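C2 domain protein (Scophthalmus maximus, PDB 3W56) binds calcium ions through the loops at one end of its beta-sandwich C2 domain and probably associates with lipid membranes. Local coordinates at residues L26-R32 with T122-T128; E80-L86 with V101-K107. One frame throughout, in Å; residues are numbered along the deposited sequence. Where two conformers were deposited one is given.

Interaction 1: L26-R32 with T122-T128; sequences LYNLRVR and TLHYMYT
Tyr27 and Met126 face each other as a hydrogen-bonded pair between the antiparallel strands 26-32 and 122-128, two inner strands of one sheet of the C2 sandwich. From CB, set over the Tyr27 ring 3.9 Å from its centroid in a CH-pi contact, Met126 runs through CG to SD, which meets the ring obliquely and accepts a weak hydrogen bond from ND2 of Asn28. The last bond bends (chi3 63°), bringing CE back to within 3.5 Å of the Tyr27 OH. A flexible, polarisable thioether suits this place, where one chain rests its CB on a ring face, skirts the ring with its sulfur and meets an amide. The Tyr27 OH and Thr128 OG1 share a hydrogen bond of 2.8 Å near the ring plane, and Thr110 of the adjoining strand 109-116 is a second partner of that threonine oxygen.

Between Tyr27 and Arg30 the pairing slips by one residue, a beta bulge at Asn28 and Leu29. Arg30 bridges it: CG lies between the backbone N and carbonyl carbon (chi1 58°), and the chain turns back so that NH1 donates to Asn28 O at 2.8 Å, exactly in the guanidinium plane. His124 CB covers one face of that plane, its distance to Arg30 CZ being 3.5 Å, while a water links NH1 to Tyr125 O. The His124 ring is held through ND1 by Asp114.

On the reverse face Leu26, Leu29, Val31 and Leu123 turn inward with Tyr125. Leu29 CD2 packs 3.6 Å from Tyr125 CB, and Leu26 also touches Phe73. The chemistry thus divides by face: aliphatic branches and the Tyr125 ring pack toward the facing sheet, while the Tyr27 ring, the Met126 sulfur and polar groups knit the other face and brace the bulge.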
loop_
_atom_site.group_PDB
_atom_site.type_symbol
_atom_site.label_atom_id
_atom_site.label_comp_id
_atom_site.label_asym_id
_atom_site.label_seq_id
_atom_site.Cartn_x
_atom_site.Cartn_y
_atom_site.Cartn_z
ATOM N N LEU A 26 -5.927 3.113 6.272
ATOM C CA LEU A 26 -4.947 2.127 5.787
ATOM C C LEU A 26 -3.696 2.389 6.605
ATOM O O LEU A 26 -3.283 3.566 6.776
ATOM C CB LEU A 26 -4.686 2.333 4.342
ATOM C CG LEU A 26 -3.516 1.497 3.768
ATOM C CD1 LEU A 26 -3.913 0.007 3.725
ATOM C CD2 LEU A 26 -3.226 2.005 2.436
ATOM N N TYR A 27 -3.073 1.354 7.155
ATOM C CA TYR A 27 -1.976 1.567 8.104
ATOM C C TYR A 27 -1.163 0.334 8.259
ATOM O O TYR A 27 -1.517 -0.722 7.659
ATOM C CB TYR A 27 -2.499 2.082 9.445
ATOM C CG TYR A 27 -3.533 1.190 10.150
ATOM C CD1 TYR A 27 -3.221 0.495 11.343
ATOM C CD2 TYR A 27 -4.803 1.100 9.673
ATOM C CE1 TYR A 27 -4.199 -0.328 12.024
ATOM C CE2 TYR A 27 -5.809 0.318 10.302
ATOM C CZ TYR A 27 -5.500 -0.410 11.479
ATOM O OH TYR A 27 -6.467 -1.122 12.106
ATOM N N ASN A 28 -0.064 0.463 8.992
ATOM C CA ASN A 28 0.861 -0.674 9.244
ATOM C C ASN A 28 1.394 -1.297 7.970
ATOM O O ASN A 28 1.581 -2.528 7.901
ATOM C CB ASN A 28 0.276 -1.738 10.234
ATOM C CG ASN A 28 0.017 -1.131 11.627
ATOM O OD1 ASN A 28 0.412 0.057 11.890
ATOM N ND2 ASN A 28 -0.729 -1.835 12.455
ATOM N N LEU A 29 1.711 -0.474 6.966
ATOM C CA LEU A 29 2.394 -0.909 5.778
ATOM C C LEU A 29 3.834 -1.347 6.032
ATOM O O LEU A 29 4.654 -0.656 6.637
ATOM C CB LEU A 29 2.356 0.198 4.721
ATOM C CG LEU A 29 0.992 0.670 4.336
ATOM C CD1 LEU A 29 1.278 2.066 3.623
ATOM C CD2 LEU A 29 0.499 -0.290 3.367
ATOM N N ARG A 30 4.158 -2.559 5.595
ATOM C CA ARG A 30 5.567 -2.941 5.669
ATOM C C ARG A 30 5.777 -4.008 4.608
ATOM O O ARG A 30 4.831 -4.729 4.237
ATOM C CB ARG A 30 5.888 -3.497 7.053
ATOM C CG ARG A 30 5.022 -4.691 7.365
ATOM C CD ARG A 30 4.591 -4.609 8.743
ATOM N NE ARG A 30 3.943 -5.854 9.128
ATOM C CZ ARG A 30 2.641 -6.057 9.221
ATOM N NH1 ARG A 30 1.663 -5.175 8.863
ATOM N NH2 ARG A 30 2.268 -7.268 9.631
ATOM N N VAL A 31 7.005 -4.098 4.125
ATOM C CA VAL A 31 7.282 -5.146 3.140
ATOM C C VAL A 31 8.428 -5.948 3.625
ATOM O O VAL A 31 9.374 -5.453 4.191
ATOM C CB VAL A 31 7.734 -4.556 1.816
ATOM C CG1 VAL A 31 8.163 -5.655 0.849
ATOM C CG2 VAL A 31 6.587 -3.750 1.157
ATOM N N ARG A 32 8.361 -7.235 3.296
ATOM C CA ARG A 32 9.529 -7.992 3.560
ATOM C C ARG A 32 9.934 -8.556 2.219
ATOM O O ARG A 32 9.074 -9.018 1.450
ATOM C CB ARG A 32 9.194 -9.090 4.518
ATOM C CG ARG A 32 8.311 -10.101 3.933
ATOM C CD ARG A 32 9.033 -11.443 4.162
ATOM N NE ARG A 32 8.748 -11.991 5.480
ATOM C CZ ARG A 32 7.518 -12.295 5.901
ATOM N NH1 ARG A 32 7.340 -12.825 7.107
ATOM N NH2 ARG A 32 6.466 -12.082 5.098
ATOM N N THR A 122 6.645 -9.425 -0.010
ATOM C CA THR A 122 5.258 -9.350 0.438
ATOM C C THR A 122 5.033 -8.020 1.139
ATOM O O THR A 122 5.788 -7.654 2.039
ATOM C CB THR A 122 4.921 -10.486 1.434
ATOM O OG1 THR A 122 5.260 -11.735 0.797
ATOM C CG2 THR A 122 3.410 -10.500 1.789
ATOM N N LEU A 123 3.956 -7.367 0.740
ATOM C CA LEU A 123 3.546 -6.131 1.436
ATOM C C LEU A 123 2.463 -6.601 2.419
ATOM O O LEU A 123 1.453 -7.263 2.027
ATOM C CB LEU A 123 2.862 -5.206 0.426
ATOM C CG LEU A 123 2.151 -3.978 1.034
ATOM C CD1 LEU A 123 3.082 -2.882 1.698
ATOM C CD2 LEU A 123 1.279 -3.281 -0.094
ATOM N N HIS A 124 2.599 -6.233 3.696
ATOM C CA HIS A 124 1.590 -6.514 4.702
ATOM C C HIS A 124 0.962 -5.200 5.097
ATOM O O HIS A 124 1.636 -4.182 5.062
ATOM C CB HIS A 124 2.240 -7.120 5.963
ATOM C CG HIS A 124 3.080 -8.332 5.698
ATOM N ND1 HIS A 124 2.512 -9.557 5.459
ATOM C CD2 HIS A 124 4.425 -8.512 5.639
ATOM C CE1 HIS A 124 3.465 -10.451 5.233
ATOM N NE2 HIS A 124 4.634 -9.854 5.346
ATOM N N TYR A 125 -0.313 -5.223 5.368
ATOM C CA TYR A 125 -1.010 -3.963 5.689
ATOM C C TYR A 125 -2.249 -4.287 6.466
ATOM O O TYR A 125 -2.736 -5.435 6.538
ATOM C CB TYR A 125 -1.343 -3.215 4.401
ATOM C CG TYR A 125 -2.306 -3.949 3.480
ATOM C CD1 TYR A 125 -3.694 -3.625 3.507
ATOM C CD2 TYR A 125 -1.864 -4.922 2.580
ATOM C CE1 TYR A 125 -4.585 -4.219 2.650
ATOM C CE2 TYR A 125 -2.784 -5.562 1.692
ATOM C CZ TYR A 125 -4.154 -5.196 1.749
ATOM O OH TYR A 125 -5.098 -5.766 0.893
ATOM N N MET A 126 -2.816 -3.254 7.065
ATOM C CA MET A 126 -4.025 -3.387 7.811
ATOM C C MET A 126 -4.939 -2.307 7.276
ATOM O O MET A 126 -4.487 -1.260 6.793
ATOM C CB MET A 126 -3.822 -3.177 9.315
ATOM C CG MET A 126 -3.143 -4.368 9.889
ATOM S SD MET A 126 -3.083 -4.219 11.667
ATOM C CE MET A 126 -4.833 -4.210 12.105
ATOM N N TYR A 127 -6.219 -2.587 7.370
ATOM C CA TYR A 127 -7.150 -1.448 7.208
ATOM C C TYR A 127 -8.315 -1.598 8.102
ATOM O O TYR A 127 -8.698 -2.692 8.515
ATOM C CB TYR A 127 -7.578 -1.270 5.728
ATOM C CG TYR A 127 -8.635 -2.248 5.298
ATOM C CD1 TYR A 127 -10.000 -1.966 5.480
ATOM C CD2 TYR A 127 -8.283 -3.466 4.718
ATOM C CE1 TYR A 127 -10.981 -2.911 5.064
ATOM C CE2 TYR A 127 -9.225 -4.379 4.306
ATOM C CZ TYR A 127 -10.574 -4.093 4.490
ATOM O OH TYR A 127 -11.475 -5.063 4.072
ATOM N N THR A 128 -8.899 -0.456 8.450
ATOM C CA THR A 128 -10.141 -0.390 9.211
ATOM C C THR A 128 -11.192 0.399 8.406
ATOM O O THR A 128 -10.917 1.531 7.990
ATOM C CB THR A 128 -9.900 0.275 10.582
ATOM O OG1 THR A 128 -9.137 -0.635 11.411
ATOM C CG2 THR A 128 -11.228 0.505 11.289
HETATM O O HOH W 1 -0.980 -6.923 8.317
#

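Interaction 2: E80-L86 with V101-K107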
loop_
_atom_site.group_PDB
_atom_site.type_symbol
_atom_site.label_atom_id
_atom_site.label_comp_id
_atom_site.label_asym_id
_atom_site.label_seq_id
_atom_site.Cartn_x
_atom_site.Cartn_y
_atom_site.Cartn_z
ATOM N N GLU A 80 -18.285 0.441 1.592
ATOM C CA GLU A 80 -18.075 -0.980 1.499
ATOM C C GLU A 80 -18.088 -1.398 0.036
ATOM O O GLU A 80 -18.905 -0.891 -0.766
ATOM C CB GLU A 80 -19.147 -1.700 2.284
ATOM C CG GLU A 80 -18.896 -3.198 2.383
ATOM C CD GLU A 80 -19.572 -3.812 3.591
ATOM O OE1 GLU A 80 -20.702 -3.353 3.910
ATOM O OE2 GLU A 80 -18.965 -4.731 4.218
ATOM N N ASN A 81 -17.166 -2.303 -0.293
ATOM C CA ASN A 81 -16.900 -2.831 -1.623
ATOM C C ASN A 81 -16.154 -1.953 -2.562
ATOM O O ASN A 81 -15.939 -2.305 -3.715
ATOM C CB ASN A 81 -18.143 -3.504 -2.210
ATOM C CG ASN A 81 -18.562 -4.685 -1.363
ATOM O OD1 ASN A 81 -17.709 -5.465 -0.947
ATOM N ND2 ASN A 81 -19.840 -4.784 -1.038
ATOM N N ASP A 82 -15.713 -0.799 -2.061
ATOM C CA ASP A 82 -14.815 -0.032 -2.846
ATOM C C ASP A 82 -13.558 -0.900 -2.988
ATOM O O ASP A 82 -13.228 -1.744 -2.102
ATOM C CB ASP A 82 -14.388 1.204 -2.091
ATOM C CG ASP A 82 -15.429 2.338 -2.122
ATOM O OD1 ASP A 82 -16.365 2.326 -2.974
ATOM O OD2 ASP A 82 -15.250 3.291 -1.317
ATOM N N ILE A 83 -12.821 -0.626 -4.045
ATOM C CA ILE A 83 -11.624 -1.376 -4.332
ATOM C C ILE A 83 -10.450 -0.573 -3.810
ATOM O O ILE A 83 -10.114 0.494 -4.349
ATOM C CB ILE A 83 -11.450 -1.660 -5.817
ATOM C CG1 ILE A 83 -12.620 -2.538 -6.283
ATOM C CG2 ILE A 83 -10.132 -2.396 -6.038
ATOM C CD1 ILE A 83 -12.849 -3.716 -5.373
ATOM N N LEU A 84 -9.846 -1.117 -2.750
ATOM C CA LEU A 84 -8.563 -0.651 -2.196
ATOM C C LEU A 84 -7.486 -1.218 -3.109
ATOM O O LEU A 84 -7.400 -2.420 -3.320
ATOM C CB LEU A 84 -8.362 -1.092 -0.697
ATOM C CG LEU A 84 -6.945 -0.886 -0.139
ATOM C CD1 LEU A 84 -6.662 0.605 0.119
ATOM C CD2 LEU A 84 -6.763 -1.684 1.165
ATOM N N ARG A 85 -6.716 -0.344 -3.731
ATOM C CA ARG A 85 -5.610 -0.744 -4.568
ATOM C C ARG A 85 -4.271 -0.164 -4.043
ATOM O O ARG A 85 -4.095 1.073 -3.782
ATOM C CB ARG A 85 -5.909 -0.270 -6.028
ATOM C CG ARG A 85 -4.748 -0.369 -6.941
ATOM C CD ARG A 85 -5.049 0.405 -8.219
ATOM N NE ARG A 85 -3.960 0.321 -9.186
ATOM C CZ ARG A 85 -3.877 -0.613 -10.133
ATOM N NH1 ARG A 85 -4.822 -1.548 -10.226
ATOM N NH2 ARG A 85 -2.858 -0.612 -11.006
ATOM N N LEU A 86 -3.309 -1.061 -3.932
ATOM C CA LEU A 86 -2.009 -0.748 -3.365
ATOM C C LEU A 86 -1.000 -1.067 -4.422
ATOM O O LEU A 86 -0.972 -2.137 -4.987
ATOM C CB LEU A 86 -1.745 -1.542 -2.081
ATOM C CG LEU A 86 -2.730 -1.316 -0.955
ATOM C CD1 LEU A 86 -2.313 -2.068 0.352
ATOM C CD2 LEU A 86 -2.903 0.124 -0.578
ATOM N N VAL A 101 1.068 -5.128 -7.599
ATOM C CA VAL A 101 -0.225 -4.458 -7.361
ATOM C C VAL A 101 -1.176 -5.368 -6.576
ATOM O O VAL A 101 -1.263 -6.584 -6.840
ATOM C CB VAL A 101 -0.878 -4.022 -8.679
ATOM C CG1 VAL A 101 -2.364 -3.646 -8.496
ATOM C CG2 VAL A 101 -0.136 -2.850 -9.233
ATOM N N CYS A 102 -1.879 -4.813 -5.605
ATOM C CA CYS A 102 -2.972 -5.576 -5.023
ATOM C C CYS A 102 -4.256 -4.806 -4.926
ATOM O O CYS A 102 -4.294 -3.565 -4.680
ATOM C CB CYS A 102 -2.597 -6.222 -3.705
ATOM S SG CYS A 102 -1.254 -7.337 -4.023
ATOM N N GLN A 103 -5.304 -5.561 -5.177
ATOM C CA GLN A 103 -6.656 -5.073 -5.232
ATOM C C GLN A 103 -7.527 -5.902 -4.318
ATOM O O GLN A 103 -7.471 -7.156 -4.310
ATOM C CB GLN A 103 -7.166 -5.192 -6.648
ATOM C CG GLN A 103 -6.496 -4.221 -7.597
ATOM C CD GLN A 103 -7.270 -4.088 -8.901
ATOM O OE1 GLN A 103 -7.712 -2.995 -9.260
ATOM N NE2 GLN A 103 -7.447 -5.209 -9.606
ATOM N N ARG A 104 -8.353 -5.207 -3.558
ATOM C CA ARG A 104 -9.187 -5.859 -2.570
ATOM C C ARG A 104 -10.475 -5.063 -2.329
ATOM O O ARG A 104 -10.419 -3.859 -2.152
ATOM C CB ARG A 104 -8.397 -5.927 -1.278
ATOM C CG ARG A 104 -9.186 -6.325 -0.118
ATOM C CD ARG A 104 -8.263 -6.590 1.001
ATOM N NE ARG A 104 -7.215 -7.555 0.694
ATOM C CZ ARG A 104 -7.423 -8.872 0.511
ATOM N NH1 ARG A 104 -8.654 -9.382 0.599
ATOM N NH2 ARG A 104 -6.394 -9.693 0.255
ATOM N N GLN A 105 -11.610 -5.744 -2.262
ATOM C CA GLN A 105 -12.835 -5.046 -1.891
ATOM C C GLN A 105 -12.840 -4.856 -0.390
ATOM O O GLN A 105 -12.644 -5.804 0.371
ATOM C CB GLN A 105 -14.062 -5.830 -2.317
ATOM C CG GLN A 105 -14.694 -5.357 -3.637
ATOM C CD GLN A 105 -15.778 -6.309 -4.137
ATOM O OE1 GLN A 105 -15.870 -7.482 -3.691
ATOM N NE2 GLN A 105 -16.615 -5.820 -5.046
ATOM N N ILE A 106 -13.063 -3.617 0.059
ATOM C CA ILE A 106 -13.020 -3.373 1.486
ATOM C C ILE A 106 -14.352 -3.681 2.184
ATOM O O ILE A 106 -15.436 -3.463 1.631
ATOM C CB ILE A 106 -12.583 -1.948 1.771
ATOM C CG1 ILE A 106 -13.591 -1.002 1.094
ATOM C CG2 ILE A 106 -11.224 -1.720 1.168
ATOM C CD1 ILE A 106 -13.437 0.475 1.516
ATOM N N LYS A 107 -14.228 -4.225 3.379
ATOM C CA LYS A 107 -15.320 -4.742 4.183
ATOM C C LYS A 107 -15.283 -4.052 5.526
ATOM O O LYS A 107 -14.197 -3.729 6.045
ATOM C CB LYS A 107 -15.178 -6.239 4.366
ATOM C CG LYS A 107 -15.007 -6.932 3.060
ATOM C CD LYS A 107 -16.280 -6.950 2.247
ATOM C CE LYS A 107 -15.885 -7.306 0.807
ATOM N NZ LYS A 107 -16.893 -8.161 0.104
#
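This is an antiparallel beta-hairpin contact at the margin of the second sheet of the sandwich, where strand 83-86 meets the edge strand 101-105 and the pairing runs on into the loops at one end. Leu84 with Arg104 and Leu86 with Cys102 are hydrogen-bonded pairs; Leu86 N, for instance, donates to Cys102 O at 2.8 Å. Beyond the strands, Ile106 N bonds to Asp82 O and Asn81 N to Ile106 O at 2.8 Å, a nearly straight bond of 171°. Asn81 has a positive phi, a conformation asparagine tolerates well.

One face looks into the sandwich. Ile106 is its main apolar piece: CG2 presses tightly on Leu84 CB at 3.5 Å, and CD1 reaches Asp82 CB at 3.8 Å. Beta-branched isoleucine can touch two neighbours at once because its CG1 and CG2 arms diverge. Leu84 and Leu86 continue this layer against Tyr125 of the facing sheet, the usual apolar filling between the two four-stranded sheets of a C2 domain. Cys102, at the edge, is tied by a disulfide to Cys115, so the sheets are also joined covalently.

The other face carries mostly long polar chains, Arg85, Gln103 and Gln105, with Ile83 among them. Arg85 stretches out from CG to NE beside Gln103, pointing the same way, with the guanidinium and amide planes 88° apart. Its NH1 gives Gln103 OE1 a weak bond of 3.4 Å near the guanidinium plane, and Val101 CG1 sits over one face, 3.7 Å from NH1. The stronger partner of this arginine is Glu87, a salt bridge through NE. Near the loop end Lys107 bends at chi2 (-72°), which helps carry NZ to Asn81 OD1 at 3.0 Å, another weak bond.

How the interactions relate
Interaction 1 joins two inner strands of one sheet and lies nearer the centre of the domain, whereas interaction 2 pairs an inner strand with an edge strand of the facing sheet and has more exposed residues. Their inward faces meet across the sandwich: Leu26 CD2 lies 3.6 Å from Leu86 CD2, and the Tyr125 OH probably hydrogen-bonds to Arg104 NE at 2.8 Å. Tyr127 likewise probably bonds through its OH to the Lys107 backbone N. Tyrosines thus suit the first contact: their rings pack in the interior while their hydroxyls can bond to the facing sheet and the loop after it. Outwardly, 26-32/122-128 uses aromatic and sulfur packing, 80-86/101-107 long polar chains whose bonds across the contact are weak.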